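Local coordinates for protein Pts system, fructose-specific iiabc component (Borrelia burgdorferi, PDB 5DLE) that probably passes phosphate to fructose during its uptake, here represented by the cytoplasmic IIB domain of a fructose-specific phosphotransferase transporter, at residues A16-P21 against Y28-K33; K32-E37 against V94-N99; V70-A73 against D77-E80. All coordinates share one frame; numbering follows the deposited sequence.

Interactions 1 and 3 set a helix and a loop against neighbouring strands; interaction 2 joins two helices on one side of the sheet. Interactions 1 and 2, whose centres are about 8 Å apart, share Lys32, Lys33 and helix 25-40: the first sets this helix on strand 13-19, the second joins it to helix 93-98. Interaction 3 lies on strand 69-74, beside strand 13-19, about 11 Å from interaction 1 and 15 Å from interaction 2, centre to centre. Along the chain, interaction 1 closes first, and interaction 3 is nested within the span closed by interaction 2. Ala73 touches Ala96 and Ile34, while Leu72 faces the loop, so both sides of the sheet are packed.

Interaction 1 of 3, residues A16-P21 against Y28-K33; sequences AVTACP and YIAAKK
Thr18 meets the helix with both branches of its side chain and buries 64 of the 115 Å² lost in this contact. The two branches split the work. Its methyl CG2 lies 3.9 Å from Ala30 CB and 3.8 Å from the backbone nitrogen N of Ala31, so it rests against the helix surface between the two alanines. The hydroxyl branch reaches the second of them, with OG1 3.8 Å from CB of Ala31. With chi1 at 69°, OG1 is tucked between the backbone N and carbonyl carbon of Thr18, where it hydrogen-bonds to the carbonyl oxygen of Thr27 in the first turns of the same helix; the buried hydroxyl is thereby satisfied. Strand 13-19 and helix 25-40 open the first beta-alpha-beta unit of the domain, completed by strand 44-50. The connecting loop begins at Cys20, probably the phosphoryl acceptor by analogy with other IIB domains. Ala30 and Ala31, burying 21 and 23 Å², present only methyl groups, which lets the helix come close: the CA atoms of Thr18 and Ala31 are 6.0 Å apart. Around them, Ala30 also packs on Ile97, and Ala31 on Val47 of strand 44-50.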
ATOM      1  N   ALA A  16      -3.123  -1.054 -20.819  1.00 13.57           N
ATOM      2  CA  ALA A  16      -2.252  -0.338 -19.899  1.00 13.33           C
ATOM      3  C   ALA A  16      -1.285  -1.311 -19.246  1.00 13.67           C
ATOM      4  O   ALA A  16      -1.572  -2.516 -19.141  1.00 14.46           O
ATOM      5  CB  ALA A  16      -3.055   0.379 -18.797  1.00 13.26           C
ATOM      6  N   VAL A  17      -0.145  -0.779 -18.773  1.00 12.15           N
ATOM      7  CA  VAL A  17       0.737  -1.519 -17.868  1.00 12.99           C
ATOM      8  C   VAL A  17       0.900  -0.657 -16.638  1.00 12.89           C
ATOM      9  O   VAL A  17       1.180   0.544 -16.764  1.00 13.56           O
ATOM     10  CB  VAL A  17       2.129  -1.797 -18.473  1.00 13.78           C
ATOM     11  CG1 VAL A  17       2.985  -2.590 -17.498  1.00 16.41           C
ATOM     12  CG2 VAL A  17       2.031  -2.538 -19.809  1.00 16.31           C
ATOM     13  N   THR A  18       0.756  -1.260 -15.447  1.00 11.23           N
ATOM     14  CA  THR A  18       1.096  -0.536 -14.233  1.00 11.12           C
ATOM     15  C   THR A  18       2.253  -1.278 -13.581  1.00 13.80           C
ATOM     16  O   THR A  18       2.288  -2.515 -13.557  1.00 15.51           O
ATOM     17  CB  THR A  18      -0.075  -0.374 -13.296  1.00 12.22           C
ATOM     18  OG1 THR A  18      -0.462  -1.651 -12.732  1.00 14.50           O
ATOM     19  CG2 THR A  18      -1.259   0.314 -14.032  1.00 13.55           C
ATOM     20  N   ALA A  19       3.235  -0.520 -13.094  1.00 14.13           N
ATOM     21  CA  ALA A  19       4.434  -1.170 -12.565  1.00 15.14           C
ATOM     22  C   ALA A  19       5.048  -0.279 -11.509  1.00 14.72           C
ATOM     23  O   ALA A  19       5.572   0.770 -11.826  1.00 16.81           O
ATOM     24  CB  ALA A  19       5.441  -1.448 -13.680  1.00 18.16           C
ATOM     25  N   CYS A  20       4.983  -0.713 -10.256  1.00 14.35           N
ATOM     26  CA  CYS A  20       5.689  -0.023  -9.161  1.00 12.91           C
ATOM     27  C   CYS A  20       6.436  -1.102  -8.394  1.00 13.87           C
ATOM     28  O   CYS A  20       5.807  -2.042  -7.895  1.00 18.33           O
ATOM     29  CB  CYS A  20       4.690   0.720  -8.300  1.00 13.18           C
ATOM     30  SG  CYS A  20       5.548   1.444  -6.853  1.00 13.78           S
ATOM     31  N   PRO A  21       7.752  -0.966  -8.205  1.00 13.90           N
ATOM     32  CA  PRO A  21       8.504  -2.045  -7.548  1.00 16.77           C
ATOM     33  C   PRO A  21       8.564  -1.905  -6.031  1.00 17.59           C
ATOM     34  O   PRO A  21       9.553  -2.304  -5.419  1.00 19.34           O
ATOM     35  CB  PRO A  21       9.906  -1.904  -8.154  1.00 17.51           C
ATOM     36  CG  PRO A  21      10.031  -0.411  -8.368  1.00 17.81           C
ATOM     37  CD  PRO A  21       8.618   0.045  -8.819  1.00 15.33           C
ATOM     38  N   TYR A  28      -1.525  -1.961  -8.020  1.00 12.61           N
ATOM     39  CA  TYR A  28      -2.937  -2.342  -8.091  1.00  9.98           C
ATOM     40  C   TYR A  28      -3.846  -1.135  -7.979  1.00 12.09           C
ATOM     41  O   TYR A  28      -4.937  -1.124  -8.579  1.00 13.17           O
ATOM     42  CB  TYR A  28      -3.280  -3.373  -6.976  1.00 11.89           C
ATOM     43  CG  TYR A  28      -2.976  -4.788  -7.433  1.00 10.07           C
ATOM     44  CD1 TYR A  28      -1.704  -5.285  -7.416  1.00 13.95           C
ATOM     45  CD2 TYR A  28      -3.980  -5.586  -7.963  1.00 13.39           C
ATOM     46  CE1 TYR A  28      -1.398  -6.548  -7.877  1.00 18.10           C
ATOM     47  CE2 TYR A  28      -3.696  -6.830  -8.444  1.00 16.37           C
ATOM     48  CZ  TYR A  28      -2.415  -7.307  -8.399  1.00 18.46           C
ATOM     49  OH  TYR A  28      -2.128  -8.572  -8.873  1.00 22.74           O
ATOM     50  N   ILE A  29      -3.469  -0.114  -7.186  1.00 11.20           N
ATOM     51  CA  ILE A  29      -4.334   1.061  -7.139  1.00 12.03           C
ATOM     52  C   ILE A  29      -4.375   1.718  -8.524  1.00 12.66           C
ATOM     53  O   ILE A  29      -5.443   2.112  -9.008  1.00 13.10           O
ATOM     54  CB  ILE A  29      -3.851   2.058  -6.067  1.00 10.15           C
ATOM     55  CG1 ILE A  29      -4.019   1.435  -4.672  1.00 10.81           C
ATOM     56  CG2 ILE A  29      -4.723   3.331  -6.113  1.00 13.17           C
ATOM     57  CD1 ILE A  29      -3.241   2.226  -3.590  1.00 13.48           C
ATOM     58  N   ALA A  30      -3.192   1.914  -9.147  1.00 12.00           N
ATOM     59  CA  ALA A  30      -3.174   2.512 -10.474  1.00 10.48           C
ATOM     60  C   ALA A  30      -4.006   1.684 -11.443  1.00 11.05           C
ATOM     61  O   ALA A  30      -4.793   2.243 -12.236  1.00 11.94           O
ATOM     62  CB  ALA A  30      -1.738   2.660 -10.983  1.00 12.35           C
ATOM     63  N   ALA A  31      -3.894   0.357 -11.352  1.00 13.12           N
ATOM     64  CA  ALA A  31      -4.632  -0.482 -12.312  1.00 12.16           C
ATOM     65  C   ALA A  31      -6.119  -0.344 -12.131  1.00 13.32           C
ATOM     66  O   ALA A  31      -6.861  -0.172 -13.118  1.00 13.71           O
ATOM     67  CB  ALA A  31      -4.220  -1.945 -12.166  1.00 13.15           C
ATOM     68  N   LYS A  32      -6.573  -0.399 -10.873  1.00 13.82           N
ATOM     69  CA  LYS A  32      -8.002  -0.387 -10.622  1.00 13.26           C
ATOM     70  C   LYS A  32      -8.574   0.989 -10.906  1.00 13.47           C
ATOM     71  O   LYS A  32      -9.687   1.102 -11.441  1.00 14.91           O
ATOM     72  CB  LYS A  32      -8.286  -0.856  -9.204  1.00 14.51           C
ATOM     73  CG  LYS A  32      -9.730  -1.068  -8.879  1.00 16.16           C
ATOM     74  CD  LYS A  32     -10.441  -2.103  -9.809  1.00 20.17           C
ATOM     75  CE  LYS A  32     -11.867  -2.140  -9.372  1.00 27.08           C
ATOM     76  NZ  LYS A  32     -12.728  -2.869 -10.339  1.00 28.44           N
ATOM     77  N   LYS A  33      -7.842   2.062 -10.606  1.00 13.00           N
ATOM     78  CA  LYS A  33      -8.375   3.383 -10.940  0.60 12.00           C
ATOM     79  C   LYS A  33      -8.432   3.577 -12.444  1.00 13.27           C
ATOM     80  O   LYS A  33      -9.396   4.172 -12.955  1.00 15.32           O
ATOM     81  CB  LYS A  33      -7.564   4.493 -10.287  0.60 16.84           C
ATOM     82  CG  LYS A  33      -7.721   4.442  -8.790  0.60 16.22           C
ATOM     83  CD  LYS A  33      -7.201   5.669  -8.134  0.60 20.84           C
ATOM     84  CE  LYS A  33      -8.248   6.788  -8.114  0.60 21.80           C
ATOM     85  NZ  LYS A  33      -7.721   7.821  -7.145  0.60 25.12           N
TER

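Interaction 2 of 3, residues K32-E37 against V94-N99; sequences KKIENE and VKAINN
Lys33 reaches across to helix 93-98 and makes the one polar bond between the segments, its NZ donating to the backbone O of Ile97 at 2.9 Å. The C=O...N angle of 151° brings the ammonium group in fairly near the carbonyl direction, tilted 24° from the carbonyl plane. A bend at chi3 (85°) turns the end of the lysine onto this oxygen. The side chain of Lys33 has two conformers and the bond is described for one of them, so it may not be held all the time. Ile97 lies in the last turn of its helix, where the helix dipole would probably favour a positive charge.

The apolar contacts join two helices on the same face of the sheet, an arrangement of the alpha/beta sandwich in which the helix after strand 88-91 lies beside the one after strand 13-19. Here the side chains of Lys33 and Ile97 cross at about a right angle, with CD of the lysine 3.9 Å from the CG2 methyl of Ile97. Deeper in, towards the sheet, the CD1 tip of Ile34 approaches the methyl CB of Ala96 to 4.3 Å, a looser touch between two residues buried in the domain. Ile34 also packs on Ile45 of strand 44-50, while Val22 of a third subunit packs against Ile97 and Asn98.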
ATOM      1  N   LYS A  32      -6.573  -0.399 -10.873  1.00 13.82           N
ATOM      2  CA  LYS A  32      -8.002  -0.387 -10.622  1.00 13.26           C
ATOM      3  C   LYS A  32      -8.574   0.989 -10.906  1.00 13.47           C
ATOM      4  O   LYS A  32      -9.687   1.102 -11.441  1.00 14.91           O
ATOM      5  CB  LYS A  32      -8.286  -0.856  -9.204  1.00 14.51           C
ATOM      6  CG  LYS A  32      -9.730  -1.068  -8.879  1.00 16.16           C
ATOM      7  CD  LYS A  32     -10.441  -2.103  -9.809  1.00 20.17           C
ATOM      8  CE  LYS A  32     -11.867  -2.140  -9.372  1.00 27.08           C
ATOM      9  NZ  LYS A  32     -12.728  -2.869 -10.339  1.00 28.44           N
ATOM     10  N   LYS A  33      -7.842   2.062 -10.606  1.00 13.00           N
ATOM     11  CA  LYS A  33      -8.375   3.383 -10.940  0.60 12.00           C
ATOM     12  C   LYS A  33      -8.432   3.577 -12.444  1.00 13.27           C
ATOM     13  O   LYS A  33      -9.396   4.172 -12.955  1.00 15.32           O
ATOM     14  CB  LYS A  33      -7.564   4.493 -10.287  0.60 16.84           C
ATOM     15  CG  LYS A  33      -7.721   4.442  -8.790  0.60 16.22           C
ATOM     16  CD  LYS A  33      -7.201   5.669  -8.134  0.60 20.84           C
ATOM     17  CE  LYS A  33      -8.248   6.788  -8.114  0.60 21.80           C
ATOM     18  NZ  LYS A  33      -7.721   7.821  -7.145  0.60 25.12           N
ATOM     19  N   ILE A  34      -7.421   3.085 -13.172  1.00 13.75           N
ATOM     20  CA  ILE A  34      -7.470   3.198 -14.642  1.00 12.48           C
ATOM     21  C   ILE A  34      -8.645   2.389 -15.188  1.00 15.35           C
ATOM     22  O   ILE A  34      -9.366   2.863 -16.079  1.00 16.43           O
ATOM     23  CB  ILE A  34      -6.131   2.738 -15.247  1.00 11.31           C
ATOM     24  CG1 ILE A  34      -5.063   3.804 -14.977  1.00 14.05           C
ATOM     25  CG2 ILE A  34      -6.274   2.493 -16.779  1.00 15.51           C
ATOM     26  CD1 ILE A  34      -3.668   3.319 -15.306  1.00 15.48           C
ATOM     27  N   GLU A  35      -8.838   1.165 -14.684  1.00 14.60           N
ATOM     28  CA  GLU A  35      -9.983   0.341 -15.123  1.00 13.47           C
ATOM     29  C   GLU A  35     -11.307   1.044 -14.847  1.00 16.08           C
ATOM     30  O   GLU A  35     -12.171   1.087 -15.723  1.00 16.85           O
ATOM     31  CB  GLU A  35      -9.943  -1.020 -14.429  1.00 15.72           C
ATOM     32  CG  GLU A  35      -8.811  -1.908 -14.925  1.00 14.42           C
ATOM     33  CD  GLU A  35      -8.507  -3.106 -14.026  1.00 28.60           C
ATOM     34  OE1 GLU A  35      -9.187  -3.296 -12.975  1.00 31.04           O
ATOM     35  OE2 GLU A  35      -7.554  -3.842 -14.368  1.00 26.88           O
ATOM     36  N   ASN A  36     -11.489   1.600 -13.642  1.00 16.79           N
ATOM     37  CA  ASN A  36     -12.773   2.232 -13.323  1.00 14.91           C
ATOM     38  C   ASN A  36     -13.009   3.456 -14.185  1.00 18.90           C
ATOM     39  O   ASN A  36     -14.138   3.689 -14.613  1.00 19.50           O
ATOM     40  CB  ASN A  36     -12.838   2.618 -11.838  1.00 14.74           C
ATOM     41  CG  ASN A  36     -13.072   1.422 -10.926  1.00 17.86           C
ATOM     42  OD1 ASN A  36     -13.557   0.373 -11.388  1.00 20.80           O
ATOM     43  ND2 ASN A  36     -12.836   1.595  -9.634  1.00 14.28           N
ATOM     44  N   GLU A  37     -11.984   4.278 -14.401  1.00 15.93           N
ATOM     45  CA  GLU A  37     -12.171   5.512 -15.165  1.00 17.04           C
ATOM     46  C   GLU A  37     -12.349   5.217 -16.651  1.00 21.59           C
ATOM     47  O   GLU A  37     -13.153   5.879 -17.329  1.00 20.38           O
ATOM     48  CB  GLU A  37     -10.999   6.459 -14.919  1.00 17.83           C
ATOM     49  CG  GLU A  37     -11.136   7.803 -15.641  1.00 19.99           C
ATOM     50  CD  GLU A  37     -12.310   8.665 -15.122  1.00 23.13           C
ATOM     51  OE1 GLU A  37     -12.673   8.591 -13.923  1.00 27.96           O
ATOM     52  OE2 GLU A  37     -12.850   9.434 -15.952  1.00 27.02           O
ATOM     53  N   VAL A  94       2.006   7.634  -9.302  1.00 12.99           N
ATOM     54  CA  VAL A  94       1.376   8.714  -8.557  1.00 11.62           C
ATOM     55  C   VAL A  94       0.464   9.535  -9.468  1.00 14.48           C
ATOM     56  O   VAL A  94      -0.665   9.871  -9.096  1.00 16.36           O
ATOM     57  CB  VAL A  94       2.471   9.581  -7.898  1.00 15.96           C
ATOM     58  CG1 VAL A  94       1.911  10.890  -7.452  1.00 17.77           C
ATOM     59  CG2 VAL A  94       3.038   8.842  -6.711  1.00 17.14           C
ATOM     60  N   LYS A  95       0.944   9.886 -10.672  1.00 15.35           N
ATOM     61  CA  LYS A  95       0.112  10.712 -11.545  1.00 18.86           C
ATOM     62  C   LYS A  95      -1.096   9.926 -12.035  1.00 15.04           C
ATOM     63  O   LYS A  95      -2.212  10.456 -12.097  1.00 19.60           O
ATOM     64  CB  LYS A  95       0.940  11.225 -12.715  1.00 21.62           C
ATOM     65  N   ALA A  96      -0.900   8.642 -12.356  1.00 13.72           N
ATOM     66  CA  ALA A  96      -2.025   7.823 -12.817  1.00 13.24           C
ATOM     67  C   ALA A  96      -3.079   7.682 -11.721  1.00 18.41           C
ATOM     68  O   ALA A  96      -4.292   7.619 -11.995  1.00 18.60           O
ATOM     69  CB  ALA A  96      -1.528   6.455 -13.268  1.00 15.21           C
ATOM     70  N   ILE A  97      -2.639   7.608 -10.469  1.00 13.48           N
ATOM     71  CA  ILE A  97      -3.584   7.452  -9.365  1.00 13.97           C
ATOM     72  C   ILE A  97      -4.302   8.746  -9.055  1.00 17.46           C
ATOM     73  O   ILE A  97      -5.510   8.735  -8.770  1.00 16.75           O
ATOM     74  CB  ILE A  97      -2.842   6.910  -8.132  1.00 12.10           C
ATOM     75  CG1 ILE A  97      -2.442   5.462  -8.413  1.00 13.54           C
ATOM     76  CG2 ILE A  97      -3.731   7.023  -6.868  1.00 14.61           C
ATOM     77  CD1 ILE A  97      -1.396   4.906  -7.390  1.00 12.35           C
ATOM     78  N   ASN A  98      -3.592   9.877  -9.097  1.00 16.23           N
ATOM     79  CA  ASN A  98      -4.188  11.128  -8.657  1.00 15.69           C
ATOM     80  C   ASN A  98      -4.787  11.955  -9.780  1.00 17.61           C
ATOM     81  O   ASN A  98      -5.516  12.916  -9.491  1.00 22.27           O
ATOM     82  CB  ASN A  98      -3.145  11.964  -7.906  1.00 17.17           C
ATOM     83  CG  ASN A  98      -2.895  11.415  -6.529  1.00 19.80           C
ATOM     84  OD1 ASN A  98      -3.693  10.627  -6.012  1.00 19.83           O
ATOM     85  ND2 ASN A  98      -1.785  11.821  -5.915  1.00 21.70           N
ATOM     86  N   ASN A  99      -4.543  11.593 -11.038  1.00 16.32           N
ATOM     87  CA  ASN A  99      -5.009  12.394 -12.169  0.58 17.90           C
ATOM     88  C   ASN A  99      -5.671  11.512 -13.208  1.00 17.70           C
ATOM     89  O   ASN A  99      -5.511  11.746 -14.396  1.00 16.80           O
ATOM     90  CB  ASN A  99      -3.843  13.155 -12.809  0.58 19.60           C
ATOM     91  CG  ASN A  99      -4.288  14.370 -13.631  0.58 18.68           C
ATOM     92  OD1 ASN A  99      -5.364  14.931 -13.416  0.58 21.93           O
ATOM     93  ND2 ASN A  99      -3.426  14.811 -14.535  0.58 19.53           N
TER

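Interaction 3 of 3, residues V70-A73 against D77-E80; sequences VILA and DIDE
Ile78 and Leu72 meet through their terminal methyls, and their torsions explain how. In Ile78, chi1 of 65° sets CG1 between the backbone N and the carbonyl carbon, and the extended second torsion carries CD1 on towards the strand. In Leu72, chi1 of -58° keeps CG beside the backbone N, and chi2 of -178° spreads CD1 and CD2 towards different loop residues. CD2 of Leu72 takes CD1 of Ile78 at 4.0 Å. CD1 of Leu72 takes the glutamate, with Glu80 CG 4.0 Å away and Glu80 CD at the same distance. In both pairs the side chains run across each other at a slant rather than alongside.

The backbones stay well apart, with the CA atoms of Leu72 and Ile78 9.1 Å from each other, so side chains alone fill the gap. Strands 69-74 and 88-91 are parallel neighbours in the sheet, and the chain linking them must cross over; the part at 77-80 does so without regular helix or strand, folding back over the sheet face that Leu72 looks out from. Val17 of the adjoining strand 13-19 packs on both Leu72 and Ile78, and Phe83 adds to the cover of Leu72.

At Glu80 the leucine methyl sits against CG and over the flat face of the carboxylate, with OE2 of Glu80 4.1 Å from CD1 of Leu72. The glutamate chain is extended beyond CG, and OE2 forms a salt bridge with Lys90 of strand 88-91, a residue that the side chain of Leu72 also touches.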
ATOM      1  N   VAL A  70      -2.039   3.108 -25.608  1.00 14.04           N
ATOM      2  CA  VAL A  70      -1.337   2.390 -24.539  1.00 12.92           C
ATOM      3  C   VAL A  70      -1.052   3.386 -23.412  1.00 14.65           C
ATOM      4  O   VAL A  70      -0.456   4.437 -23.656  1.00 14.99           O
ATOM      5  CB  VAL A  70      -0.002   1.806 -25.043  1.00 13.99           C
ATOM      6  CG1 VAL A  70       0.769   1.128 -23.916  1.00 14.68           C
ATOM      7  CG2 VAL A  70      -0.208   0.822 -26.249  1.00 16.62           C
ATOM      8  N   ILE A  71      -1.420   3.043 -22.179  1.00 12.69           N
ATOM      9  CA  ILE A  71      -1.122   3.878 -21.018  1.00 11.82           C
ATOM     10  C   ILE A  71      -0.140   3.116 -20.138  1.00 12.36           C
ATOM     11  O   ILE A  71      -0.408   1.981 -19.724  1.00 14.67           O
ATOM     12  CB  ILE A  71      -2.393   4.244 -20.232  1.00 13.05           C
ATOM     13  CG1 ILE A  71      -3.349   5.030 -21.128  1.00 17.80           C
ATOM     14  CG2 ILE A  71      -2.053   5.050 -18.930  1.00 12.90           C
ATOM     15  CD1 ILE A  71      -4.642   5.367 -20.422  1.00 19.32           C
ATOM     16  N   LEU A  72       1.012   3.720 -19.881  1.00 11.60           N
ATOM     17  CA  LEU A  72       2.027   3.092 -19.022  1.00 11.70           C
ATOM     18  C   LEU A  72       2.089   3.903 -17.752  1.00 15.00           C
ATOM     19  O   LEU A  72       2.477   5.074 -17.797  1.00 17.73           O
ATOM     20  CB  LEU A  72       3.389   3.100 -19.707  1.00 14.49           C
ATOM     21  CG  LEU A  72       3.455   2.408 -21.057  1.00 15.67           C
ATOM     22  CD1 LEU A  72       4.882   2.445 -21.617  1.00 18.20           C
ATOM     23  CD2 LEU A  72       2.866   0.965 -21.014  1.00 15.78           C
ATOM     24  N   ALA A  73       1.736   3.288 -16.634  1.00 11.64           N
ATOM     25  CA  ALA A  73       1.805   3.981 -15.357  1.00 13.75           C
ATOM     26  C   ALA A  73       2.893   3.240 -14.573  1.00 12.45           C
ATOM     27  O   ALA A  73       2.623   2.226 -13.918  1.00 12.97           O
ATOM     28  CB  ALA A  73       0.442   3.970 -14.649  1.00 12.44           C
ATOM     29  N   ASP A  77      11.654   0.909 -15.409  1.00 27.22           N
ATOM     30  CA  ASP A  77      11.696   0.665 -16.847  1.00 27.65           C
ATOM     31  C   ASP A  77      11.042  -0.670 -17.153  1.00 28.65           C
ATOM     32  O   ASP A  77      11.229  -1.645 -16.425  1.00 32.80           O
ATOM     33  CB  ASP A  77      13.140   0.685 -17.345  1.00 42.28           C
ATOM     34  CG  ASP A  77      13.748   2.079 -17.324  1.00 52.25           C
ATOM     35  OD1 ASP A  77      13.012   3.067 -17.539  1.00 53.52           O
ATOM     36  OD2 ASP A  77      14.970   2.193 -17.111  1.00 60.21           O
ATOM     37  N   ILE A  78      10.220  -0.706 -18.214  1.00 26.90           N
ATOM     38  CA  ILE A  78       9.596  -1.942 -18.670  1.00 26.78           C
ATOM     39  C   ILE A  78       9.941  -2.090 -20.148  1.00 26.51           C
ATOM     40  O   ILE A  78      10.509  -1.181 -20.760  1.00 25.01           O
ATOM     41  CB  ILE A  78       8.062  -1.955 -18.461  1.00 20.95           C
ATOM     42  CG1 ILE A  78       7.415  -0.873 -19.326  1.00 22.54           C
ATOM     43  CG2 ILE A  78       7.694  -1.722 -16.970  1.00 22.53           C
ATOM     44  CD1 ILE A  78       5.944  -1.066 -19.451  1.00 23.46           C
ATOM     45  N   ASP A  79       9.605  -3.252 -20.730  1.00 28.65           N
ATOM     46  CA  ASP A  79       9.860  -3.387 -22.166  1.00 33.32           C
ATOM     47  C   ASP A  79       8.813  -2.597 -22.929  1.00 21.20           C
ATOM     48  O   ASP A  79       7.606  -2.815 -22.748  1.00 27.88           O
ATOM     49  CB  ASP A  79       9.873  -4.824 -22.682  1.00 45.04           C
ATOM     50  CG  ASP A  79      10.030  -4.867 -24.247  1.00 53.70           C
ATOM     51  OD1 ASP A  79       9.069  -5.289 -24.960  1.00 55.09           O
ATOM     52  OD2 ASP A  79      11.100  -4.415 -24.764  1.00 52.27           O
ATOM     53  N   GLU A  80       9.293  -1.677 -23.768  1.00 23.38           N
ATOM     54  CA  GLU A  80       8.429  -0.812 -24.558  1.00 24.18           C
ATOM     55  C   GLU A  80       8.486  -1.090 -26.058  1.00 25.82           C
ATOM     56  O   GLU A  80       7.650  -0.551 -26.791  1.00 23.13           O
ATOM     57  CB  GLU A  80       8.776   0.667 -24.291  1.00 27.14           C
ATOM     58  CG  GLU A  80       8.401   1.113 -22.878  1.00 28.03           C
ATOM     59  CD  GLU A  80       8.764   2.560 -22.523  1.00 34.56           C
ATOM     60  OE1 GLU A  80       8.878   3.412 -23.421  1.00 41.43           O
ATOM     61  OE2 GLU A  80       8.939   2.832 -21.310  1.00 32.57           O
TER